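Local atomic coordinates of 2-dehydropantoate 2-reductase (Geobacter metallireducens, PDB entry 3HN2), a protein that probably catalyses the NADPH-dependent reduction of 2-dehydropantoate (ketopantoate) to (R)-pantoate, a step in pantothenate biosynthesis. Residues S83-L88 and T101-L106; G107-L112 and R181-K186; N229-A234 and L279-R284. One frame throughout, in Å; residues are numbered along the deposited sequence.

Contact 1. Residues S83-L88 and T101-L106; sequences SRYEEL and TLQNGL
The Tyr85 ring has the amide oxygen OE1 of Gln103 at its edge, in the ring plane and beyond the hydroxyl, while one ring face is covered by Leu112, whose CD2 stands almost straight over the ring centre. The amide of Gln103 is not coplanar with the ring: the two planes are 49° apart. The hydroxyl is the donor in a hydrogen bond to OE1. The modelled separation of Tyr85 OH and Gln103 OE1, 2.4 Å, is shorter than a normal bond of this kind, and its exact value is doubtful at 2.5 Å resolution; the in-plane approach does not depend on it. Because the two side chains come from opposite directions, a single bond spans backbones whose nearest CA atoms, those of Tyr85 and Thr101, are 11.5 Å apart. Strand 72-75, helix 85-89 and strand 98-101 form a beta-alpha-beta unit of the Rossmann-type domain, so the bond ties the start of the crossover helix to the loop leaving the second strand. Gln103 is modelled with CG nearly eclipsing the backbone N (chi1 5°), and beyond CG the chain runs extended toward the tyrosine. At the other end of the amide, NE2 donates to Leu77 O and more weakly to Asn82 OD1, which fixes the rotation of the group.

Contact 2. Residues G107-L112 and R181-K186; sequences GNEEAL and RARWEK
On the helical segment 181-186, Arg183 is the residue that meets Glu109 and Asn108 of 107-112, and its neighbours face other parts of the protein. Arg181, the first, pairs forward along its own helix: its NE lies 2.7 Å from Glu185 OE2 in an i to i+4 salt bridge, and NH1 donates to Thr235 O. Ala182 packs on Val125 of strand 121-129. Arg183 then crosses to the other helix. Glu109 OE2 sits over one face of its guanidinium, 2.8 Å from Arg183 NE and 3.1 Å from Arg183 CZ. Because OE2 lies over that face, while the N-H groups point outward in plane, the salt bridge is one of charge without a hydrogen bond; carboxylate and guanidinium planes are 70° apart. A bend at chi2 (90°) in Glu109 helps carry the carboxylate to that face. Helix 108-115 belongs to the Rossmann-type domain and helix 179-200 is the long helix at the start of the C-terminal domain, so the ion pair lies across the domain interface, buried. The guanidinium is held from elsewhere too, NH2 donating to Gln103 O. Asn108 ND2 comes obliquely to within 4.2 Å of Arg183 NH2 but donates to Asn104 O, while its OD1 accepts from Asn82. Further on, Trp184 packs through CZ2 on Tyr281 CB of helix 271-284, and Lys186 NZ donates to Ala126 O of the central sheet.

Contact 3. Residues N229-A234 and L279-R284; sequences NAQGLA and LAYGAR
Gln231 places its amide against the backbone carbonyl of Tyr281 and the edge of the same residue's ring. NE2 donates a weak hydrogen bond to the carbonyl, Gln231 NE2 to Tyr281 O being 3.4 Å with an N-H...O angle of 137°. The amide oxygen is nearer still, with Gln231 OE1 3.1 Å from Tyr281 O. Two acceptors cannot bond to each other, so this approach should cost energy. OE1 also meets the ring at its edge, near the ring plane, at 3.3 Å from Tyr281 CD1. The two flat groups are close to perpendicular, their planes 83° apart, and the side chains cross at about a right angle. A turn at chi2 (65°) folds the glutamine chain and brings its end to the helix. The stronger partner of Gln231 NE2 is Gly227 O, in the last turn of helix 211-229; this bond sets the amide's rotation and may explain why OE1 is left beside the tyrosine carbonyl. In the next shell, Trp184 of helix 179-200 packs on both Gln231 and Tyr281, Glu285 touches Gln231, and Leu106 lies against Tyr281. The loop after helix 211-229 thus packs against helix 271-284, with helix 179-200 alongside, as loop-to-helix packing within the all-helical C-terminal domain of ketopantoate reductases, related to that of 6-phosphogluconate dehydrogenase.

How the contacts relate
Contacts 1 and 2, with centres about 11 Å apart, meet where Arg183 of contact 2 reaches the loop 101-106 of contact 1. Besides its bond to Gln103, Arg183 NH2 lies 3.2 Å from Gly105 O, a second, probable hydrogen bond, so the arginine holds the loop that carries the glutamine of contact 1. Contact 3 is centred about 12 Å from contact 2 and 21 Å from contact 1. Tyr281 reaches both, its CD2 3.6 Å from Leu106 CD1 and its OH 3.5 Å from Glu110 OE1. The series therefore runs from the Rossmann-type domain across the interface into the helical domain. The side chain of Gln103 lies near, without touching, a probable GxGxxG-type turn, consistent with contact 1 being on the probable cofactor side.

Contact 1. Residues S83-L88 and T101-L106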
ATOM      1  N   SER A  83     -27.863   4.684 -17.702  1.00 67.82           N
ATOM      2  CA  SER A  83     -29.023   4.921 -18.571  1.00 64.57           C
ATOM      3  C   SER A  83     -29.565   6.333 -18.375  1.00 64.58           C
ATOM      4  O   SER A  83     -30.213   6.889 -19.262  1.00 69.51           O
ATOM      5  CB  SER A  83     -30.127   3.902 -18.287  1.00 63.25           C
ATOM      6  OG  SER A  83     -30.410   3.833 -16.899  1.00 70.61           O
ATOM      7  N   ARG A  84     -29.272   6.907 -17.211  1.00 64.57           N
ATOM      8  CA  ARG A  84     -29.707   8.251 -16.854  1.00 62.72           C
ATOM      9  C   ARG A  84     -28.738   9.335 -17.326  1.00 62.78           C
ATOM     10  O   ARG A  84     -28.871  10.492 -16.925  1.00 68.65           O
ATOM     11  CB  ARG A  84     -29.890   8.355 -15.338  1.00 65.71           C
ATOM     12  CG  ARG A  84     -31.087   7.614 -14.785  1.00 68.18           C
ATOM     13  CD  ARG A  84     -31.087   7.682 -13.273  1.00 81.85           C
ATOM     14  NE  ARG A  84     -32.435   7.852 -12.740  1.00 93.91           N
ATOM     15  CZ  ARG A  84     -32.944   9.011 -12.330  1.00 96.26           C
ATOM     16  NH1 ARG A  84     -32.220  10.124 -12.384  1.00 85.28           N
ATOM     17  NH2 ARG A  84     -34.184   9.056 -11.861  1.00101.23           N
ATOM     18  N   TYR A  85     -27.773   8.959 -18.169  1.00 60.79           N
ATOM     19  CA  TYR A  85     -26.781   9.891 -18.718  1.00 56.80           C
ATOM     20  C   TYR A  85     -27.402  11.100 -19.410  1.00 54.72           C
ATOM     21  O   TYR A  85     -27.007  12.237 -19.151  1.00 56.40           O
ATOM     22  CB  TYR A  85     -25.867   9.186 -19.722  1.00 56.67           C
ATOM     23  CG  TYR A  85     -24.580   8.605 -19.174  1.00 62.40           C
ATOM     24  CD1 TYR A  85     -23.875   7.647 -19.902  1.00 64.34           C
ATOM     25  CD2 TYR A  85     -24.059   9.012 -17.946  1.00 47.38           C
ATOM     26  CE1 TYR A  85     -22.695   7.106 -19.426  1.00 58.72           C
ATOM     27  CE2 TYR A  85     -22.875   8.471 -17.459  1.00 61.54           C
ATOM     28  CZ  TYR A  85     -22.196   7.524 -18.209  1.00 61.56           C
ATOM     29  OH  TYR A  85     -21.026   6.982 -17.744  1.00 57.38           O
ATOM     30  N   GLU A  86     -28.377  10.835 -20.279  1.00 58.19           N
ATOM     31  CA  GLU A  86     -29.005  11.859 -21.116  1.00 62.34           C
ATOM     32  C   GLU A  86     -29.753  12.915 -20.306  1.00 60.83           C
ATOM     33  O   GLU A  86     -29.514  14.107 -20.491  1.00 52.91           O
ATOM     34  CB  GLU A  86     -29.912  11.209 -22.174  1.00 66.22           C
ATOM     35  CG  GLU A  86     -30.550  12.174 -23.177  1.00 72.41           C
ATOM     36  CD  GLU A  86     -32.043  12.360 -22.945  1.00 90.51           C
ATOM     37  OE1 GLU A  86     -32.456  13.484 -22.590  1.00 95.68           O
ATOM     38  OE2 GLU A  86     -32.802  11.379 -23.111  1.00 90.82           O
ATOM     39  N   GLU A  87     -30.622  12.483 -19.390  1.00 62.54           N
ATOM     40  CA  GLU A  87     -31.399  13.425 -18.570  1.00 62.31           C
ATOM     41  C   GLU A  87     -30.540  14.281 -17.630  1.00 58.68           C
ATOM     42  O   GLU A  87     -30.822  15.466 -17.435  1.00 60.68           O
ATOM     43  CB  GLU A  87     -32.527  12.719 -17.794  1.00 61.50           C
ATOM     44  CG  GLU A  87     -32.088  11.612 -16.836  1.00 66.03           C
ATOM     45  CD  GLU A  87     -32.989  11.487 -15.612  1.00 71.76           C
ATOM     46  OE1 GLU A  87     -33.345  10.343 -15.254  1.00 71.25           O
ATOM     47  OE2 GLU A  87     -33.338  12.524 -15.002  1.00 59.53           O
ATOM     48  N   LEU A  88     -29.478  13.685 -17.087  1.00 52.85           N
ATOM     49  CA  LEU A  88     -28.659  14.335 -16.064  1.00 48.55           C
ATOM     50  C   LEU A  88     -27.583  15.280 -16.599  1.00 45.34           C
ATOM     51  O   LEU A  88     -27.193  16.218 -15.909  1.00 48.15           O
ATOM     52  CB  LEU A  88     -28.012  13.287 -15.148  1.00 53.97           C
ATOM     53  CG  LEU A  88     -28.899  12.457 -14.217  1.00 46.43           C
ATOM     54  CD1 LEU A  88     -28.101  11.298 -13.665  1.00 50.74           C
ATOM     55  CD2 LEU A  88     -29.475  13.296 -13.085  1.00 60.24           C
ATOM     56  N   THR A 101     -15.108  11.730 -16.860  1.00 29.48           N
ATOM     57  CA  THR A 101     -15.617  10.539 -16.198  1.00 31.94           C
ATOM     58  C   THR A 101     -14.571   9.924 -15.233  1.00 35.06           C
ATOM     59  O   THR A 101     -13.405   9.720 -15.596  1.00 29.78           O
ATOM     60  CB  THR A 101     -16.207   9.539 -17.231  1.00 22.77           C
ATOM     61  OG1 THR A 101     -17.154   8.679 -16.596  1.00 47.85           O
ATOM     62  CG2 THR A 101     -15.142   8.719 -17.922  1.00 38.08           C
ATOM     63  N   LEU A 102     -14.992   9.678 -13.996  1.00 38.57           N
ATOM     64  CA  LEU A 102     -14.103   9.137 -12.956  1.00 46.48           C
ATOM     65  C   LEU A 102     -14.613   7.821 -12.384  1.00 48.31           C
ATOM     66  O   LEU A 102     -14.050   7.283 -11.429  1.00 48.42           O
ATOM     67  CB  LEU A 102     -13.933  10.141 -11.818  1.00 47.06           C
ATOM     68  CG  LEU A 102     -12.973  11.318 -11.963  1.00 50.53           C
ATOM     69  CD1 LEU A 102     -13.177  12.271 -10.809  1.00 49.52           C
ATOM     70  CD2 LEU A 102     -11.538  10.850 -12.004  1.00 39.55           C
ATOM     71  N   GLN A 103     -15.681   7.311 -12.984  1.00 49.60           N
ATOM     72  CA  GLN A 103     -16.332   6.089 -12.534  1.00 43.79           C
ATOM     73  C   GLN A 103     -15.555   4.838 -12.915  1.00 40.60           C
ATOM     74  O   GLN A 103     -14.571   4.903 -13.645  1.00 38.77           O
ATOM     75  CB  GLN A 103     -17.768   6.038 -13.057  1.00 47.40           C
ATOM     76  CG  GLN A 103     -18.098   7.190 -14.001  1.00 49.94           C
ATOM     77  CD  GLN A 103     -19.398   7.008 -14.752  1.00 45.48           C
ATOM     78  OE1 GLN A 103     -19.413   7.001 -15.978  1.00 70.53           O
ATOM     79  NE2 GLN A 103     -20.496   6.863 -14.022  1.00 34.15           N
ATOM     80  N   ASN A 104     -16.012   3.697 -12.413  1.00 52.71           N
ATOM     81  CA  ASN A 104     -15.266   2.446 -12.511  1.00 52.52           C
ATOM     82  C   ASN A 104     -15.611   1.592 -13.725  1.00 51.57           C
ATOM     83  O   ASN A 104     -16.726   1.640 -14.239  1.00 55.23           O
ATOM     84  CB  ASN A 104     -15.450   1.629 -11.228  1.00 52.96           C
ATOM     85  CG  ASN A 104     -14.842   2.304 -10.017  1.00 54.94           C
ATOM     86  OD1 ASN A 104     -14.105   3.287 -10.138  1.00 51.64           O
ATOM     87  ND2 ASN A 104     -15.147   1.778  -8.837  1.00 53.82           N
ATOM     88  N   GLY A 105     -14.634   0.807 -14.169  1.00 49.44           N
ATOM     89  CA  GLY A 105     -14.836  -0.146 -15.243  1.00 44.56           C
ATOM     90  C   GLY A 105     -14.681   0.487 -16.602  1.00 50.03           C
ATOM     91  O   GLY A 105     -13.980   1.484 -16.756  1.00 56.28           O
ATOM     92  N   LEU A 106     -15.355  -0.093 -17.586  1.00 50.20           N
ATOM     93  CA  LEU A 106     -15.225   0.337 -18.962  1.00 47.22           C
ATOM     94  C   LEU A 106     -16.521   0.878 -19.541  1.00 52.66           C
ATOM     95  O   LEU A 106     -17.552   0.926 -18.863  1.00 60.06           O
ATOM     96  CB  LEU A 106     -14.776  -0.833 -19.819  1.00 48.33           C
ATOM     97  CG  LEU A 106     -13.402  -1.450 -19.640  1.00  8.09           C
ATOM     98  CD1 LEU A 106     -13.258  -2.545 -20.687  1.00  5.94           C
ATOM     99  CD2 LEU A 106     -12.267  -0.451 -19.764  1.00  9.97           C
TER

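Contact 2. Residues G107-L112 and R181-K186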
ATOM      1  N   GLY A 107     -16.453   1.293 -20.804  1.00 46.46           N
ATOM      2  CA  GLY A 107     -17.634   1.683 -21.557  1.00 48.09           C
ATOM      3  C   GLY A 107     -18.125   3.088 -21.286  1.00 50.63           C
ATOM      4  O   GLY A 107     -18.855   3.651 -22.101  1.00 59.10           O
ATOM      5  N   ASN A 108     -17.729   3.642 -20.141  1.00 46.73           N
ATOM      6  CA  ASN A 108     -18.185   4.944 -19.673  1.00 42.78           C
ATOM      7  C   ASN A 108     -17.761   6.064 -20.606  1.00 50.76           C
ATOM      8  O   ASN A 108     -18.586   6.902 -20.993  1.00 59.20           O
ATOM      9  CB  ASN A 108     -17.672   5.213 -18.255  1.00 46.32           C
ATOM     10  CG  ASN A 108     -18.056   4.113 -17.271  1.00 45.68           C
ATOM     11  OD1 ASN A 108     -19.150   3.549 -17.341  1.00 41.59           O
ATOM     12  ND2 ASN A 108     -17.154   3.808 -16.349  1.00 52.63           N
ATOM     13  N   GLU A 109     -16.486   6.050 -20.991  1.00 42.96           N
ATOM     14  CA  GLU A 109     -15.953   7.030 -21.934  1.00 43.57           C
ATOM     15  C   GLU A 109     -16.699   6.995 -23.263  1.00 42.63           C
ATOM     16  O   GLU A 109     -17.045   8.037 -23.809  1.00 34.77           O
ATOM     17  CB  GLU A 109     -14.458   6.813 -22.173  1.00 38.52           C
ATOM     18  CG  GLU A 109     -13.556   7.353 -21.073  1.00 42.20           C
ATOM     19  CD  GLU A 109     -13.265   6.333 -19.950  1.00 54.84           C
ATOM     20  OE1 GLU A 109     -13.666   5.149 -20.036  1.00 40.02           O
ATOM     21  OE2 GLU A 109     -12.613   6.726 -18.967  1.00 24.00           O
ATOM     22  N   GLU A 110     -16.964   5.783 -23.738  1.00 46.84           N
ATOM     23  CA  GLU A 110     -17.545   5.536 -25.052  1.00 52.31           C
ATOM     24  C   GLU A 110     -19.040   5.846 -25.108  1.00 54.97           C
ATOM     25  O   GLU A 110     -19.537   6.308 -26.138  1.00 56.89           O
ATOM     26  CB  GLU A 110     -17.293   4.080 -25.472  1.00 46.06           C
ATOM     27  CG  GLU A 110     -15.816   3.702 -25.656  1.00 53.03           C
ATOM     28  CD  GLU A 110     -15.133   3.174 -24.381  1.00 63.87           C
ATOM     29  OE1 GLU A 110     -14.174   2.382 -24.507  1.00 51.82           O
ATOM     30  OE2 GLU A 110     -15.541   3.544 -23.258  1.00 62.34           O
ATOM     31  N   ALA A 111     -19.743   5.581 -24.004  1.00 52.72           N
ATOM     32  CA  ALA A 111     -21.180   5.838 -23.903  1.00 50.02           C
ATOM     33  C   ALA A 111     -21.456   7.327 -24.022  1.00 56.50           C
ATOM     34  O   ALA A 111     -22.263   7.749 -24.853  1.00 62.68           O
ATOM     35  CB  ALA A 111     -21.731   5.304 -22.593  1.00 42.08           C
ATOM     36  N   LEU A 112     -20.749   8.102 -23.201  1.00 57.49           N
ATOM     37  CA  LEU A 112     -20.814   9.559 -23.187  1.00 47.81           C
ATOM     38  C   LEU A 112     -20.333  10.175 -24.495  1.00 50.19           C
ATOM     39  O   LEU A 112     -20.802  11.247 -24.883  1.00 60.77           O
ATOM     40  CB  LEU A 112     -19.963  10.105 -22.037  1.00 48.38           C
ATOM     41  CG  LEU A 112     -20.347   9.796 -20.590  1.00 40.87           C
ATOM     42  CD1 LEU A 112     -19.152  10.021 -19.666  1.00 39.87           C
ATOM     43  CD2 LEU A 112     -21.538  10.632 -20.145  1.00 30.16           C
ATOM     44  N   ARG A 181      -5.228   1.900 -21.856  1.00 40.09           N
ATOM     45  CA  ARG A 181      -4.335   1.021 -21.098  1.00 43.05           C
ATOM     46  C   ARG A 181      -4.522   1.198 -19.596  1.00 35.79           C
ATOM     47  O   ARG A 181      -4.694   0.227 -18.890  1.00 51.75           O
ATOM     48  CB  ARG A 181      -2.869   1.238 -21.487  1.00 45.70           C
ATOM     49  CG  ARG A 181      -1.886   0.356 -20.708  1.00 29.05           C
ATOM     50  CD  ARG A 181      -0.446   0.714 -21.017  1.00 25.32           C
ATOM     51  NE  ARG A 181       0.392   0.498 -19.845  1.00 51.96           N
ATOM     52  CZ  ARG A 181       1.356  -0.413 -19.754  1.00 57.90           C
ATOM     53  NH1 ARG A 181       1.648  -1.192 -20.786  1.00 64.72           N
ATOM     54  NH2 ARG A 181       2.042  -0.528 -18.628  1.00 54.47           N
ATOM     55  N   ALA A 182      -4.539   2.448 -19.147  1.00 43.56           N
ATOM     56  CA  ALA A 182      -4.695   2.810 -17.740  1.00 41.76           C
ATOM     57  C   ALA A 182      -5.985   2.296 -17.085  1.00 47.22           C
ATOM     58  O   ALA A 182      -5.977   1.937 -15.902  1.00 52.44           O
ATOM     59  CB  ALA A 182      -4.585   4.318 -17.590  1.00 43.02           C
ATOM     60  N   ARG A 183      -7.081   2.280 -17.851  1.00 47.79           N
ATOM     61  CA  ARG A 183      -8.358   1.690 -17.426  1.00 40.11           C
ATOM     62  C   ARG A 183      -8.175   0.197 -17.170  1.00 46.22           C
ATOM     63  O   ARG A 183      -8.588  -0.325 -16.128  1.00 55.42           O
ATOM     64  CB  ARG A 183      -9.442   1.903 -18.498  1.00 42.42           C
ATOM     65  CG  ARG A 183      -9.971   3.338 -18.616  1.00 34.80           C
ATOM     66  CD  ARG A 183     -11.281   3.533 -17.851  1.00 23.30           C
ATOM     67  NE  ARG A 183     -11.343   4.866 -17.258  1.00 18.45           N
ATOM     68  CZ  ARG A 183     -12.163   5.221 -16.272  1.00 29.02           C
ATOM     69  NH1 ARG A 183     -12.132   6.463 -15.807  1.00 30.63           N
ATOM     70  NH2 ARG A 183     -13.010   4.345 -15.749  1.00 39.03           N
ATOM     71  N   TRP A 184      -7.533  -0.476 -18.126  1.00 38.95           N
ATOM     72  CA  TRP A 184      -7.222  -1.894 -18.020  1.00 40.11           C
ATOM     73  C   TRP A 184      -6.219  -2.189 -16.908  1.00 44.40           C
ATOM     74  O   TRP A 184      -6.271  -3.251 -16.287  1.00 45.43           O
ATOM     75  CB  TRP A 184      -6.689  -2.416 -19.351  1.00 41.58           C
ATOM     76  CG  TRP A 184      -7.762  -2.794 -20.317  1.00 51.48           C
ATOM     77  CD1 TRP A 184      -8.198  -2.062 -21.388  1.00 41.51           C
ATOM     78  CD2 TRP A 184      -8.540  -3.998 -20.309  1.00 42.31           C
ATOM     79  NE1 TRP A 184      -9.197  -2.739 -22.046  1.00 43.02           N
ATOM     80  CE2 TRP A 184      -9.432  -3.926 -21.404  1.00 42.94           C
ATOM     81  CE3 TRP A 184      -8.581  -5.123 -19.476  1.00 41.25           C
ATOM     82  CZ2 TRP A 184     -10.348  -4.943 -21.694  1.00 37.94           C
ATOM     83  CZ3 TRP A 184      -9.492  -6.139 -19.768  1.00 44.86           C
ATOM     84  CH2 TRP A 184     -10.362  -6.039 -20.868  1.00 41.49           C
ATOM     85  N   GLU A 185      -5.312  -1.244 -16.670  1.00 45.76           N
ATOM     86  CA  GLU A 185      -4.344  -1.335 -15.585  1.00 56.14           C
ATOM     87  C   GLU A 185      -5.046  -1.388 -14.231  1.00 54.57           C
ATOM     88  O   GLU A 185      -4.650  -2.159 -13.362  1.00 61.18           O
ATOM     89  CB  GLU A 185      -3.366  -0.156 -15.630  1.00 63.36           C
ATOM     90  CG  GLU A 185      -2.386  -0.153 -16.810  1.00 41.94           C
ATOM     91  CD  GLU A 185      -1.329   0.945 -16.701  1.00 53.70           C
ATOM     92  OE1 GLU A 185      -1.629   2.027 -16.147  1.00 47.46           O
ATOM     93  OE2 GLU A 185      -0.193   0.725 -17.174  1.00 44.61           O
ATOM     94  N   LYS A 186      -6.097  -0.583 -14.070  1.00 55.71           N
ATOM     95  CA  LYS A 186      -6.870  -0.558 -12.827  1.00 53.53           C
ATOM     96  C   LYS A 186      -7.801  -1.760 -12.712  1.00 54.89           C
ATOM     97  O   LYS A 186      -8.149  -2.172 -11.605  1.00 59.86           O
ATOM     98  CB  LYS A 186      -7.677   0.734 -12.694  1.00 51.87           C
ATOM     99  CG  LYS A 186      -7.897   1.136 -11.244  1.00 58.15           C
ATOM    100  CD  LYS A 186      -9.195   1.889 -11.043  1.00 77.22           C
ATOM    101  CE  LYS A 186      -9.512   2.014  -9.562  1.00 79.73           C
ATOM    102  NZ  LYS A 186     -10.709   2.860  -9.303  1.00 82.16           N
TER

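Contact 3. Residues N229-A234 and L279-R284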
ATOM      1  N   ASN A 229      -4.138  -6.936 -23.449  1.00 55.59           N
ATOM      2  CA  ASN A 229      -3.081  -6.885 -24.456  1.00 47.67           C
ATOM      3  C   ASN A 229      -3.545  -7.097 -25.888  1.00 50.74           C
ATOM      4  O   ASN A 229      -2.874  -6.668 -26.829  1.00 57.89           O
ATOM      5  CB  ASN A 229      -1.956  -7.853 -24.099  1.00 36.81           C
ATOM      6  CG  ASN A 229      -1.096  -7.338 -22.969  1.00 51.17           C
ATOM      7  OD1 ASN A 229      -0.925  -6.123 -22.813  1.00 31.85           O
ATOM      8  ND2 ASN A 229      -0.543  -8.256 -22.170  1.00 38.34           N
ATOM      9  N   ALA A 230      -4.696  -7.735 -26.048  1.00 51.05           N
ATOM     10  CA  ALA A 230      -5.281  -7.912 -27.366  1.00 59.64           C
ATOM     11  C   ALA A 230      -6.409  -6.907 -27.636  1.00 63.41           C
ATOM     12  O   ALA A 230      -7.381  -7.228 -28.319  1.00 66.14           O
ATOM     13  CB  ALA A 230      -5.766  -9.339 -27.535  1.00 57.20           C
ATOM     14  N   GLN A 231      -6.262  -5.688 -27.114  1.00 65.02           N
ATOM     15  CA  GLN A 231      -7.308  -4.665 -27.221  1.00 68.44           C
ATOM     16  C   GLN A 231      -6.886  -3.432 -28.037  1.00 70.50           C
ATOM     17  O   GLN A 231      -7.571  -2.402 -28.032  1.00 68.00           O
ATOM     18  CB  GLN A 231      -7.783  -4.245 -25.825  1.00 66.60           C
ATOM     19  CG  GLN A 231      -9.276  -3.981 -25.725  1.00 69.86           C
ATOM     20  CD  GLN A 231     -10.104  -5.226 -25.969  1.00 63.77           C
ATOM     21  OE1 GLN A 231     -11.030  -5.217 -26.778  1.00 63.37           O
ATOM     22  NE2 GLN A 231      -9.770  -6.307 -25.274  1.00 59.46           N
ATOM     23  N   GLY A 232      -5.763  -3.547 -28.742  1.00 69.33           N
ATOM     24  CA  GLY A 232      -5.249  -2.452 -29.560  1.00 68.84           C
ATOM     25  C   GLY A 232      -4.572  -1.376 -28.733  1.00 68.58           C
ATOM     26  O   GLY A 232      -4.678  -0.184 -29.035  1.00 70.07           O
ATOM     27  N   LEU A 233      -3.873  -1.806 -27.687  1.00 64.05           N
ATOM     28  CA  LEU A 233      -3.139  -0.900 -26.819  1.00 56.26           C
ATOM     29  C   LEU A 233      -1.842  -0.477 -27.492  1.00 60.65           C
ATOM     30  O   LEU A 233      -1.214  -1.276 -28.192  1.00 60.03           O
ATOM     31  CB  LEU A 233      -2.843  -1.571 -25.477  1.00 54.08           C
ATOM     32  CG  LEU A 233      -3.775  -1.344 -24.278  1.00 54.25           C
ATOM     33  CD1 LEU A 233      -5.262  -1.327 -24.646  1.00 32.85           C
ATOM     34  CD2 LEU A 233      -3.494  -2.381 -23.187  1.00 42.02           C
ATOM     35  N   ALA A 234      -1.457   0.783 -27.279  1.00 59.47           N
ATOM     36  CA  ALA A 234      -0.224   1.341 -27.832  1.00 57.31           C
ATOM     37  C   ALA A 234       1.019   0.654 -27.257  1.00 63.56           C
ATOM     38  O   ALA A 234       1.996   0.424 -27.972  1.00 68.49           O
ATOM     39  CB  ALA A 234      -0.167   2.843 -27.591  1.00 48.79           C
ATOM     40  N   LEU A 279     -15.237  -8.582 -20.050  1.00 50.60           N
ATOM     41  CA  LEU A 279     -15.440  -9.942 -20.565  1.00 45.12           C
ATOM     42  C   LEU A 279     -15.974  -9.891 -21.994  1.00 37.58           C
ATOM     43  O   LEU A 279     -15.512 -10.651 -22.845  1.00 37.99           O
ATOM     44  CB  LEU A 279     -16.369 -10.765 -19.663  1.00 25.61           C
ATOM     45  CG  LEU A 279     -15.765 -11.438 -18.430  1.00 70.60           C
ATOM     46  CD1 LEU A 279     -16.842 -11.836 -17.423  1.00 73.03           C
ATOM     47  CD2 LEU A 279     -14.932 -12.642 -18.819  1.00 71.37           C
ATOM     48  N   ALA A 280     -16.926  -8.987 -22.240  1.00 38.07           N
ATOM     49  CA  ALA A 280     -17.390  -8.667 -23.602  1.00 38.57           C
ATOM     50  C   ALA A 280     -16.240  -8.268 -24.515  1.00 38.02           C
ATOM     51  O   ALA A 280     -16.095  -8.837 -25.598  1.00 49.56           O
ATOM     52  CB  ALA A 280     -18.463  -7.565 -23.585  1.00 37.45           C
ATOM     53  N   TYR A 281     -15.416  -7.321 -24.061  1.00 42.87           N
ATOM     54  CA  TYR A 281     -14.267  -6.829 -24.835  1.00 44.20           C
ATOM     55  C   TYR A 281     -13.234  -7.901 -25.168  1.00 49.44           C
ATOM     56  O   TYR A 281     -12.633  -7.872 -26.242  1.00 55.20           O
ATOM     57  CB  TYR A 281     -13.595  -5.642 -24.136  1.00 47.30           C
ATOM     58  CG  TYR A 281     -14.141  -4.290 -24.550  1.00 58.90           C
ATOM     59  CD1 TYR A 281     -13.853  -3.750 -25.805  1.00 63.56           C
ATOM     60  CD2 TYR A 281     -14.941  -3.547 -23.686  1.00 67.96           C
ATOM     61  CE1 TYR A 281     -14.355  -2.509 -26.186  1.00 74.22           C
ATOM     62  CE2 TYR A 281     -15.445  -2.304 -24.054  1.00 68.32           C
ATOM     63  CZ  TYR A 281     -15.150  -1.792 -25.303  1.00 74.56           C
ATOM     64  OH  TYR A 281     -15.648  -0.562 -25.663  1.00 73.03           O
ATOM     65  N   GLY A 282     -13.041  -8.848 -24.254  1.00 54.37           N
ATOM     66  CA  GLY A 282     -12.134  -9.968 -24.479  1.00 61.33           C
ATOM     67  C   GLY A 282     -12.704 -11.020 -25.413  1.00 67.55           C
ATOM     68  O   GLY A 282     -11.968 -11.608 -26.209  1.00 69.97           O
ATOM     69  N   ALA A 283     -14.013 -11.254 -25.310  1.00 70.16           N
ATOM     70  CA  ALA A 283     -14.708 -12.246 -26.136  1.00 69.15           C
ATOM     71  C   ALA A 283     -14.818 -11.775 -27.578  1.00 68.53           C
ATOM     72  O   ALA A 283     -14.758 -12.586 -28.504  1.00 70.76           O
ATOM     73  CB  ALA A 283     -16.086 -12.547 -25.569  1.00 69.38           C
ATOM     74  N   ARG A 284     -14.971 -10.459 -27.741  1.00 67.48           N
ATOM     75  CA  ARG A 284     -14.969  -9.771 -29.036  1.00 64.86           C
ATOM     76  C   ARG A 284     -13.676 -10.028 -29.814  1.00 62.77           C
ATOM     77  O   ARG A 284     -13.680 -10.072 -31.041  1.00 71.47           O
ATOM     78  CB  ARG A 284     -15.135  -8.269 -28.800  1.00 68.35           C
ATOM     79  CG  ARG A 284     -15.518  -7.427 -30.010  1.00 79.56           C
ATOM     80  CD  ARG A 284     -14.833  -6.069 -29.916  1.00 86.85           C
ATOM     81  NE  ARG A 284     -15.768  -4.953 -30.019  1.00 93.02           N
ATOM     82  CZ  ARG A 284     -15.456  -3.678 -29.796  1.00 95.41           C
ATOM     83  NH1 ARG A 284     -14.219  -3.332 -29.454  1.00 89.33           N
ATOM     84  NH2 ARG A 284     -16.388  -2.741 -29.913  1.00 93.68           N
TER